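Tumor necrosis factor receptor superfamily member 16 (Rattus norvegicus, PDB 4F42) probably binds neurotrophins as a cell-surface receptor and relays the signal inside the cell through its death domain. Local coordinates at residues Lys12-Glu15 with Val16-Leu19. Residues are numbered along the deposited sequence; the frame is centred on the assembly and turned at random.
Sequences KREE and VEKL. With MNB (5-mercapto-2-nitro-benzoic acid), chain B; MNB (5-mercapto-2-nitro-benzoic acid), chain C.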
loop_
_atom_site.group_PDB
_atom_site.type_symbol
_atom_site.label_atom_id
_atom_site.label_comp_id
_atom_site.label_asym_id
_atom_site.label_seq_id
_atom_site.Cartn_x
_atom_site.Cartn_y
_atom_site.Cartn_z
ATOM N N LYS A 12 11.298 2.827 6.035
ATOM C CA LYS A 12 9.876 2.940 6.373
ATOM C C LYS A 12 9.011 2.150 5.395
ATOM O O LYS A 12 8.109 1.423 5.803
ATOM C CB LYS A 12 9.432 4.407 6.404
ATOM C CG LYS A 12 9.813 5.182 7.682
ATOM C CD LYS A 12 9.459 6.685 7.540
ATOM C CE LYS A 12 10.048 7.590 8.647
ATOM N NZ LYS A 12 9.455 8.978 8.621
ATOM N N ARG A 13 9.298 2.281 4.104
ATOM C CA ARG A 13 8.529 1.575 3.081
ATOM C C ARG A 13 8.598 0.052 3.204
ATOM O O ARG A 13 7.604 -0.635 2.957
ATOM C CB ARG A 13 8.898 2.054 1.680
ATOM C CG ARG A 13 8.373 3.456 1.399
ATOM C CD ARG A 13 8.506 3.854 -0.047
ATOM N NE ARG A 13 9.883 4.171 -0.404
ATOM C CZ ARG A 13 10.707 3.347 -1.043
ATOM N NH1 ARG A 13 10.296 2.136 -1.409
ATOM N NH2 ARG A 13 11.948 3.740 -1.316
ATOM N N GLU A 14 9.746 -0.472 3.618
ATOM C CA GLU A 14 9.857 -1.910 3.867
ATOM C C GLU A 14 9.079 -2.394 5.115
ATOM O O GLU A 14 8.682 -3.556 5.179
ATOM C CB GLU A 14 11.323 -2.378 3.848
ATOM C CG GLU A 14 11.933 -2.350 2.420
ATOM C CD GLU A 14 13.326 -2.991 2.308
ATOM O OE1 GLU A 14 13.616 -3.613 1.256
ATOM O OE2 GLU A 14 14.134 -2.866 3.262
ATOM N N GLU A 15 8.840 -1.506 6.084
ATOM C CA GLU A 15 7.940 -1.821 7.201
ATOM C C GLU A 15 6.494 -1.916 6.696
ATOM O O GLU A 15 5.794 -2.896 6.953
ATOM C CB GLU A 15 8.041 -0.774 8.321
ATOM C CG GLU A 15 9.344 -0.790 9.135
ATOM C CD GLU A 15 9.582 0.532 9.899
ATOM O OE1 GLU A 15 8.582 1.204 10.292
ATOM O OE2 GLU A 15 10.772 0.899 10.103
ATOM N N VAL A 16 6.064 -0.894 5.964
ATOM C CA VAL A 16 4.758 -0.883 5.305
ATOM C C VAL A 16 4.552 -2.169 4.487
ATOM O O VAL A 16 3.550 -2.866 4.667
ATOM C CB VAL A 16 4.591 0.384 4.418
ATOM C CG1 VAL A 16 3.315 0.322 3.609
ATOM C CG2 VAL A 16 4.617 1.644 5.274
ATOM N N GLU A 17 5.517 -2.485 3.621
ATOM C CA GLU A 17 5.464 -3.680 2.767
ATOM C C GLU A 17 5.332 -4.978 3.561
ATOM O O GLU A 17 4.586 -5.876 3.175
ATOM C CB GLU A 17 6.707 -3.760 1.880
ATOM C CG GLU A 17 6.675 -2.853 0.667
ATOM C CD GLU A 17 8.031 -2.723 0.000
ATOM O OE1 GLU A 17 8.868 -3.628 0.168
ATOM O OE2 GLU A 17 8.264 -1.711 -0.692
ATOM N N LYS A 18 6.070 -5.069 4.665
ATOM C CA LYS A 18 6.051 -6.248 5.527
ATOM C C LYS A 18 4.657 -6.480 6.094
ATOM O O LYS A 18 4.195 -7.605 6.149
ATOM C CB LYS A 18 7.068 -6.104 6.661
ATOM C CG LYS A 18 7.393 -7.410 7.393
ATOM C CD LYS A 18 8.602 -8.120 6.781
ATOM C CE LYS A 18 9.034 -9.328 7.617
ATOM N NZ LYS A 18 9.756 -8.932 8.867
ATOM N N LEU A 19 3.992 -5.403 6.492
ATOM C CA LEU A 19 2.679 -5.490 7.131
ATOM C C LEU A 19 1.572 -5.809 6.143
ATOM O O LEU A 19 0.496 -6.274 6.536
ATOM C CB LEU A 19 2.363 -4.196 7.904
ATOM C CG LEU A 19 3.185 -3.998 9.181
ATOM C CD1 LEU A 19 3.080 -2.564 9.668
ATOM C CD2 LEU A 19 2.770 -4.984 10.276
HETATM C C6 MNB B . 8.945 -9.267 -0.035
HETATM C C1 MNB B . 8.811 -8.640 1.199
HETATM C C2 MNB B . 9.354 -7.251 1.392
HETATM C C3 MNB B . 9.979 -6.645 0.300
HETATM C C4 MNB B . 10.085 -7.322 -0.915
HETATM C C5 MNB B . 9.576 -8.612 -1.085
HETATM S S5 MNB B . 9.749 -9.404 -2.581
HETATM C C10 MNB B . 8.116 -9.413 2.276
HETATM O O12 MNB B . 8.747 -9.721 3.308
HETATM O O11 MNB B . 6.923 -9.744 2.100
HETATM N N7 MNB B . 9.266 -6.537 2.618
HETATM O O9 MNB B . 10.010 -5.585 2.865
HETATM O O8 MNB B . 8.446 -6.857 3.462
HETATM C C6 MNB C . 3.897 7.889 10.739
HETATM C C1 MNB C . 4.861 7.451 9.835
HETATM C C2 MNB C . 4.556 6.268 8.959
HETATM C C3 MNB C . 3.310 5.657 9.076
HETATM C C4 MNB C . 2.387 6.135 9.993
HETATM C C5 MNB C . 2.671 7.227 10.810
HETATM S S5 MNB C . 1.479 7.744 11.896
HETATM C C10 MNB C . 6.177 8.171 9.784
HETATM O O12 MNB C . 7.063 7.802 10.578
HETATM O O11 MNB C . 6.365 9.107 8.974
HETATM N N7 MNB C . 5.461 5.756 8.009
HETATM O O9 MNB C . 5.262 4.668 7.491
HETATM O O8 MNB C . 6.444 6.390 7.662
#
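V16 sends its N-H back to K12 O in a hydrogen bond of 3.1 Å, and its CG2 lies 3.5 Å from that same oxygen. CG2 also borders the nitro group of the chain C mercaptonitrobenzoate, whose carboxylate K12 holds with NZ, 3.1 Å from O11 and more weakly to O12. The lysine chain, extended beyond CG, runs past the ligand's nitro oxygen O8; an alanine here would probably leave the ligand carboxylate without this cationic partner. E17 N bonds to R13 O at 2.9 Å, and E17 CG lies 3.3 Å from that R13 oxygen. The E14 and E17 carboxylates, turned 79° apart, both salt-bridge to R50 of helix 48-56, which probably offsets their mutual repulsion. Both segments belong to helix 10-19 of the death domain's helical bundle, and V16 and L19 pack on L83 of helix 77-84. K18 N hydrogen-bonds to E14 O; the K18 side chain then bends at chi2, bringing CD 3.6 Å from nitro oxygen O8 of the chain B ligand. L19 N bonds to E15 O at 3.1 Å, with L19 CG 3.6 Å from that oxygen.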